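Local coordinates for protein ribonucleoside-diphosphate reductase, alpha chain (Actinobacillus ureae ATCC 25976, PDB 6DQX) that probably reduces ribonucleoside diphosphates to deoxyribonucleotides as the catalytic alpha subunit of a class Id ribonucleotide reductase, at residues K386-L391 / R406-L411. Residues are numbered along the deposited sequence; the frame is centred on the assembly and turned at random.
Sequences KASQEL and RRNTTL. With EDO (1,2-ethanediol), chain F.
S388 and N408 show how one buried hydroxyl can fasten a loop to a helix. The serine OG donates to N408 OD1 at 2.7 Å, arriving 19° from the amide's carbonyl plane. With OG anti to the backbone N (chi1 -166°), the hydroxyl is carried across to the loop, where R407 N lies a weakly bonded 3.2 Å from S388 OG. R407 N also donates to S388 O at 3.1 Å, the stronger of the two bonds, so that both oxygens of one serine share one loop amide. Aliphatic groups pack beside these bonds: both methyls of L411 lie against S388 CB, and R406 CB sits 3.5 Å from S388 OG. One turn along the helix, L391 CB packs 3.7 Å from R407 CB. Farther out, N408 ND2 is held by R344 O and D317 OD1, which fixes the rotation of the amide and presents OD1 to the serine. R407 NH1 bonds G396 O and NE forms a salt bridge with D317, which on helix 308-327 thus serves two consecutive loop residues, while NH2 binds an ethanediol, probably from the crystallisation liquor. Helix 367-395 and the returning loop are therefore joined by directional bonds in a partly buried setting.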
ATOM      1  N   LYS A 386       3.457 -32.202  27.514  1.00 14.90           N
ATOM      2  CA  LYS A 386       2.608 -33.372  27.752  1.00 16.53           C
ATOM      3  C   LYS A 386       1.253 -33.188  27.099  1.00 15.50           C
ATOM      4  O   LYS A 386       0.745 -34.088  26.437  1.00 13.97           O
ATOM      5  CB  LYS A 386       2.447 -33.598  29.251  1.00 18.84           C
ATOM      6  CG  LYS A 386       1.539 -34.764  29.625  1.00 21.01           C
ATOM      7  CD  LYS A 386       1.422 -34.902  31.129  1.00 24.14           C
ATOM      8  CE  LYS A 386       0.617 -33.763  31.718  1.00 26.11           C
ATOM      9  NZ  LYS A 386       0.001 -34.086  33.031  1.00 28.65           N
ATOM     10  N   ALA A 387       0.675 -32.004  27.282  1.00 14.62           N
ATOM     11  CA  ALA A 387      -0.617 -31.695  26.722  1.00 14.43           C
ATOM     12  C   ALA A 387      -0.599 -31.743  25.175  1.00 13.95           C
ATOM     13  O   ALA A 387      -1.500 -32.316  24.546  1.00 13.74           O
ATOM     14  CB  ALA A 387      -1.120 -30.354  27.252  1.00 14.69           C
ATOM     15  N   SER A 388       0.470 -31.231  24.573  1.00 13.31           N
ATOM     16  CA  SER A 388       0.602 -31.226  23.108  1.00 13.32           C
ATOM     17  C   SER A 388       0.754 -32.656  22.570  1.00 13.95           C
ATOM     18  O   SER A 388       0.204 -32.993  21.530  1.00 13.59           O
ATOM     19  CB  SER A 388       1.798 -30.407  22.660  1.00 12.96           C
ATOM     20  OG  SER A 388       1.724 -30.145  21.276  1.00 12.37           O
ATOM     21  N   GLN A 389       1.474 -33.491  23.316  1.00 14.62           N
ATOM     22  CA  GLN A 389       1.562 -34.935  22.990  1.00 16.43           C
ATOM     23  C   GLN A 389       0.205 -35.638  23.036  1.00 16.73           C
ATOM     24  O   GLN A 389      -0.120 -36.389  22.129  1.00 19.37           O
ATOM     25  CB  GLN A 389       2.575 -35.637  23.915  1.00 17.34           C
ATOM     26  CG  GLN A 389       4.025 -35.206  23.675  1.00 18.05           C
ATOM     27  CD  GLN A 389       4.971 -35.593  24.800  1.00 19.09           C
ATOM     28  OE1 GLN A 389       4.551 -35.928  25.893  1.00 21.67           O
ATOM     29  NE2 GLN A 389       6.249 -35.524  24.532  1.00 22.10           N
ATOM     30  N   GLU A 390      -0.598 -35.382  24.073  1.00 17.35           N
ATOM     31  CA  GLU A 390      -1.959 -35.932  24.194  1.00 17.78           C
ATOM     32  C   GLU A 390      -2.871 -35.439  23.064  1.00 16.95           C
ATOM     33  O   GLU A 390      -3.669 -36.211  22.497  1.00 15.77           O
ATOM     34  CB  GLU A 390      -2.620 -35.536  25.521  1.00 19.59           C
ATOM     35  CG  GLU A 390      -1.919 -36.067  26.764  1.00 21.31           C
ATOM     36  CD  GLU A 390      -2.306 -35.363  28.061  1.00 23.84           C
ATOM     37  OE1 GLU A 390      -3.116 -34.385  28.086  1.00 26.99           O
ATOM     38  OE2 GLU A 390      -1.774 -35.807  29.094  1.00 26.81           O
ATOM     39  N   LEU A 391      -2.747 -34.151  22.745  1.00 15.28           N
ATOM     40  CA  LEU A 391      -3.490 -33.591  21.628  1.00 15.23           C
ATOM     41  C   LEU A 391      -3.186 -34.262  20.286  1.00 15.02           C
ATOM     42  O   LEU A 391      -4.083 -34.400  19.457  1.00 14.96           O
ATOM     43  CB  LEU A 391      -3.246 -32.085  21.511  1.00 15.25           C
ATOM     44  CG  LEU A 391      -3.890 -31.197  22.566  1.00 15.93           C
ATOM     45  CD1 LEU A 391      -3.219 -29.808  22.591  1.00 16.21           C
ATOM     46  CD2 LEU A 391      -5.399 -31.072  22.346  1.00 16.66           C
ATOM     47  N   ARG A 406       3.903 -34.640  18.670  1.00 14.47           N
ATOM     48  CA  ARG A 406       3.066 -33.624  19.288  1.00 13.12           C
ATOM     49  C   ARG A 406       2.274 -32.873  18.232  1.00 12.85           C
ATOM     50  O   ARG A 406       2.520 -33.029  17.033  1.00 12.88           O
ATOM     51  CB  ARG A 406       3.895 -32.670  20.142  1.00 12.90           C
ATOM     52  CG  ARG A 406       4.910 -31.835  19.378  1.00 12.58           C
ATOM     53  CD  ARG A 406       5.579 -30.840  20.322  1.00 12.81           C
ATOM     54  NE  ARG A 406       6.457 -29.960  19.553  1.00 13.37           N
ATOM     55  CZ  ARG A 406       7.636 -30.287  19.017  1.00 13.86           C
ATOM     56  NH1 ARG A 406       8.177 -31.497  19.177  1.00 15.04           N
ATOM     57  NH2 ARG A 406       8.317 -29.376  18.314  1.00 14.15           N
ATOM     58  N   ARG A 407       1.322 -32.091  18.728  1.00 12.13           N
ATOM     59  CA  ARG A 407       0.340 -31.363  17.924  1.00 12.62           C
ATOM     60  C   ARG A 407       0.835 -29.971  17.458  1.00 12.63           C
ATOM     61  O   ARG A 407       0.351 -29.451  16.433  1.00 12.48           O
ATOM     62  CB  ARG A 407      -0.908 -31.195  18.799  1.00 13.53           C
ATOM     63  CG  ARG A 407      -2.109 -30.477  18.206  1.00 15.03           C
ATOM     64  CD  ARG A 407      -2.899 -31.369  17.304  1.00 15.08           C
ATOM     65  NE  ARG A 407      -4.202 -30.781  16.990  1.00 15.35           N
ATOM     66  CZ  ARG A 407      -4.896 -31.045  15.894  1.00 16.29           C
ATOM     67  NH1 ARG A 407      -4.434 -31.901  14.990  1.00 18.08           N
ATOM     68  NH2 ARG A 407      -6.059 -30.442  15.692  1.00 17.13           N
ATOM     69  N   ASN A 408       1.725 -29.363  18.246  1.00 12.02           N
ATOM     70  CA  ASN A 408       2.107 -27.945  18.144  1.00 11.84           C
ATOM     71  C   ASN A 408       3.609 -27.790  18.079  1.00 11.85           C
ATOM     72  O   ASN A 408       4.328 -28.363  18.888  1.00 12.11           O
ATOM     73  CB  ASN A 408       1.605 -27.234  19.372  1.00 11.70           C
ATOM     74  CG  ASN A 408       0.155 -27.545  19.646  1.00 11.62           C
ATOM     75  OD1 ASN A 408      -0.161 -28.357  20.532  1.00 11.76           O
ATOM     76  ND2 ASN A 408      -0.743 -26.969  18.838  1.00 10.63           N
ATOM     77  N   THR A 409       4.104 -27.012  17.111  1.00 12.07           N
ATOM     78  CA  THR A 409       5.551 -26.914  16.913  1.00 11.82           C
ATOM     79  C   THR A 409       6.223 -26.235  18.094  1.00 11.92           C
ATOM     80  O   THR A 409       7.328 -26.640  18.519  1.00 11.67           O
ATOM     81  CB  THR A 409       5.939 -26.176  15.617  1.00 12.00           C
ATOM     82  OG1 THR A 409       5.305 -24.899  15.596  1.00 11.72           O
ATOM     83  CG2 THR A 409       5.566 -26.992  14.399  1.00 12.27           C
ATOM     84  N   THR A 410       5.528 -25.227  18.629  1.00 11.61           N
ATOM     85  CA  THR A 410       5.925 -24.509  19.818  1.00 11.98           C
ATOM     86  C   THR A 410       4.735 -24.411  20.766  1.00 11.77           C
ATOM     87  O   THR A 410       3.581 -24.415  20.336  1.00 11.83           O
ATOM     88  CB  THR A 410       6.410 -23.066  19.481  1.00 12.55           C
ATOM     89  OG1 THR A 410       5.312 -22.298  18.956  1.00 13.57           O
ATOM     90  CG2 THR A 410       7.573 -23.141  18.492  1.00 12.94           C
ATOM     91  N   LEU A 411       5.033 -24.312  22.054  1.00 11.95           N
ATOM     92  CA  LEU A 411       4.058 -24.227  23.118  1.00 12.77           C
ATOM     93  C   LEU A 411       4.102 -22.934  23.947  1.00 11.91           C
ATOM     94  O   LEU A 411       3.039 -22.502  24.418  1.00 11.74           O
ATOM     95  CB  LEU A 411       4.227 -25.412  24.078  1.00 13.80           C
ATOM     96  CG  LEU A 411       3.611 -26.757  23.649  1.00 16.55           C
ATOM     97  CD1 LEU A 411       2.114 -26.592  23.348  1.00 17.04           C
ATOM     98  CD2 LEU A 411       4.334 -27.368  22.477  1.00 18.25           C
TER
HETATM   99  C1  EDO F 605      -9.928 -29.492  17.899  1.00 32.66           C
HETATM  100  O1  EDO F 605     -10.219 -28.194  17.361  1.00 35.43           O
HETATM  101  C2  EDO F 605      -8.560 -29.538  18.560  1.00 31.42           C
HETATM  102  O2  EDO F 605      -7.571 -28.932  17.735  1.00 29.62           O